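Local coordinates for protein peptidylprolyl Isomerase (Naegleria fowleri, PDB 6B4P) that probably catalyses the cis-trans isomerisation of peptide bonds preceding proline, as an FKBP-type peptidylprolyl isomerase, at residues T11-I16 against K23-T28. Residues are numbered along the deposited sequence; the frame is centred on the assembly and turned at random.
Sequences TDWIPI and KKKIIT
With CG between its backbone N and carbonyl carbon (chi1 56°) and the chain extended from there on, Lys-23 runs across one face of the Trp-13 indole. In Lys-25, CG anti to the carbonyl carbon (chi1 -68°) and a nearly extended chi2 bring CG and CD over the opposite face; a bend at chi3 (53°) then turns CE aside, 3.4 Å from Thr-11 O. The ammonium NZ of Lys-23 stands 3.5 Å from the centroid of the Trp-13 five-membered ring, almost on its normal, a cation-pi contact to which CE adds a CH-pi contact. Across the ring, CD of Lys-25 sits 3.6 Å from the centroid of the six-membered ring, a CH-pi contact. The backbones form an antiparallel hairpin: Ile-14 and Lys-24 are a hydrogen-bonded pair, with Ile-14 N to Lys-24 O at 2.6 Å and Lys-24 N to Ile-14 O at 2.9 Å. Toward the first modelled residue, Thr-11 OG1 accepts from Ile-26 N at 2.9 Å and donates to Asp-12 O. On the face of Ile-14, its CD1 meets Ile-26 CD1 at 3.9 Å, while Lys-24 NZ forms a salt bridge with Glu-90 and a hydrogen bond with Ser-85. Strand 23-26 also pairs with strand 91-96 of the FKBP-fold sheet, making 14-15 the hairpin's outer strand. With methylenes on each face and a cation over the pyrrole, the indole's rotation is probably restrained by dispersion and electrostatics together.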
loop_
_atom_site.group_PDB
_atom_site.type_symbol
_atom_site.label_atom_id
_atom_site.label_comp_id
_atom_site.label_asym_id
_atom_site.label_seq_id
_atom_site.Cartn_x
_atom_site.Cartn_y
_atom_site.Cartn_z
ATOM N N THR A 11 -4.403 -15.426 -2.137
ATOM C CA THR A 11 -3.962 -16.126 -0.936
ATOM C C THR A 11 -4.865 -15.808 0.257
ATOM O O THR A 11 -5.764 -14.974 0.156
ATOM C CB THR A 11 -2.496 -15.761 -0.579
ATOM O OG1 THR A 11 -2.389 -14.362 -0.262
ATOM C CG2 THR A 11 -1.567 -16.083 -1.745
ATOM N N ASP A 12 -4.641 -16.495 1.377
ATOM C CA ASP A 12 -5.171 -16.020 2.646
ATOM C C ASP A 12 -4.377 -14.804 3.124
ATOM O O ASP A 12 -3.327 -14.459 2.573
ATOM C CB ASP A 12 -5.117 -17.115 3.703
ATOM C CG ASP A 12 -6.244 -18.118 3.563
ATOM O OD1 ASP A 12 -7.429 -17.704 3.584
ATOM O OD2 ASP A 12 -5.939 -19.322 3.432
ATOM N N TRP A 13 -4.882 -14.156 4.174
ATOM C CA TRP A 13 -4.207 -12.980 4.717
ATOM C C TRP A 13 -2.823 -13.338 5.252
ATOM O O TRP A 13 -2.650 -14.338 5.958
ATOM C CB TRP A 13 -5.043 -12.342 5.828
ATOM C CG TRP A 13 -6.273 -11.639 5.369
ATOM C CD1 TRP A 13 -7.572 -12.007 5.612
ATOM C CD2 TRP A 13 -6.335 -10.430 4.610
ATOM N NE1 TRP A 13 -8.433 -11.097 5.046
ATOM C CE2 TRP A 13 -7.702 -10.126 4.414
ATOM C CE3 TRP A 13 -5.368 -9.581 4.057
ATOM C CZ2 TRP A 13 -8.123 -9.000 3.707
ATOM C CZ3 TRP A 13 -5.791 -8.454 3.353
ATOM C CH2 TRP A 13 -7.161 -8.182 3.180
ATOM N N ILE A 14 -1.840 -12.523 4.896
ATOM C CA ILE A 14 -0.449 -12.637 5.326
ATOM C C ILE A 14 -0.160 -11.456 6.246
ATOM O O ILE A 14 -0.231 -10.307 5.797
ATOM C CB ILE A 14 0.512 -12.629 4.125
ATOM C CG1 ILE A 14 0.204 -13.793 3.182
ATOM C CG2 ILE A 14 1.966 -12.664 4.588
ATOM C CD1 ILE A 14 0.840 -13.650 1.819
ATOM N N PRO A 15 0.163 -11.676 7.520
ATOM C CA PRO A 15 0.466 -10.547 8.408
ATOM C C PRO A 15 1.790 -9.886 8.051
ATOM O O PRO A 15 2.766 -10.555 7.702
ATOM C CB PRO A 15 0.527 -11.192 9.802
ATOM C CG PRO A 15 -0.066 -12.566 9.640
ATOM C CD PRO A 15 0.224 -12.964 8.230
ATOM N N ILE A 16 1.813 -8.559 8.149
ATOM C CA ILE A 16 3.004 -7.755 7.882
ATOM C C ILE A 16 3.556 -7.148 9.164
ATOM O O ILE A 16 4.754 -7.232 9.440
ATOM C CB ILE A 16 2.703 -6.652 6.844
ATOM C CG1 ILE A 16 2.287 -7.266 5.517
ATOM C CG2 ILE A 16 3.929 -5.763 6.635
ATOM C CD1 ILE A 16 1.689 -6.257 4.595
ATOM N N LYS A 23 -1.937 -6.301 7.006
ATOM C CA LYS A 23 -1.857 -7.618 6.387
ATOM C C LYS A 23 -2.158 -7.504 4.904
ATOM O O LYS A 23 -2.751 -6.520 4.453
ATOM C CB LYS A 23 -2.827 -8.582 7.065
ATOM C CG LYS A 23 -4.263 -8.078 7.044
ATOM C CD LYS A 23 -5.202 -8.963 7.832
ATOM C CE LYS A 23 -6.611 -8.451 7.664
ATOM N NZ LYS A 23 -7.620 -9.448 8.101
ATOM N N LYS A 24 -1.758 -8.525 4.145
ATOM C CA LYS A 24 -1.973 -8.514 2.705
ATOM C C LYS A 24 -2.344 -9.897 2.184
ATOM O O LYS A 24 -2.081 -10.926 2.814
ATOM C CB LYS A 24 -0.731 -8.011 1.948
ATOM C CG LYS A 24 0.379 -9.049 1.869
ATOM C CD LYS A 24 1.633 -8.511 1.149
ATOM C CE LYS A 24 2.687 -9.593 1.064
ATOM N NZ LYS A 24 3.953 -9.127 0.376
ATOM N N LYS A 25 -2.982 -9.892 1.016
ATOM C CA LYS A 25 -3.191 -11.078 0.191
ATOM C C LYS A 25 -2.466 -10.847 -1.124
ATOM O O LYS A 25 -2.610 -9.777 -1.725
ATOM C CB LYS A 25 -4.679 -11.327 -0.068
ATOM C CG LYS A 25 -5.476 -11.740 1.167
ATOM C CD LYS A 25 -6.966 -11.472 0.995
ATOM C CE LYS A 25 -7.524 -12.077 -0.277
ATOM N NZ LYS A 25 -8.972 -11.739 -0.429
ATOM N N ILE A 26 -1.689 -11.834 -1.573
ATOM C CA ILE A 26 -0.976 -11.694 -2.837
ATOM C C ILE A 26 -1.943 -12.028 -3.965
ATOM O O ILE A 26 -2.574 -13.090 -3.966
ATOM C CB ILE A 26 0.278 -12.582 -2.879
ATOM C CG1 ILE A 26 1.262 -12.125 -1.799
ATOM C CG2 ILE A 26 0.939 -12.524 -4.254
ATOM C CD1 ILE A 26 2.510 -12.972 -1.686
ATOM N N ILE A 27 -2.108 -11.093 -4.894
ATOM C CA ILE A 27 -2.958 -11.301 -6.059
ATOM C C ILE A 27 -2.166 -11.909 -7.203
ATOM O O ILE A 27 -2.557 -12.922 -7.788
ATOM C CB ILE A 27 -3.600 -9.962 -6.481
ATOM C CG1 ILE A 27 -4.420 -9.368 -5.343
ATOM C CG2 ILE A 27 -4.428 -10.131 -7.745
ATOM C CD1 ILE A 27 -4.949 -7.987 -5.648
ATOM N N THR A 28 -1.034 -11.291 -7.528
ATOM C CA THR A 28 -0.147 -11.749 -8.586
ATOM C C THR A 28 1.255 -11.814 -8.014
ATOM O O THR A 28 1.766 -10.804 -7.515
ATOM C CB THR A 28 -0.173 -10.802 -9.785
ATOM O OG1 THR A 28 -1.526 -10.635 -10.226
ATOM C CG2 THR A 28 0.676 -11.360 -10.924
#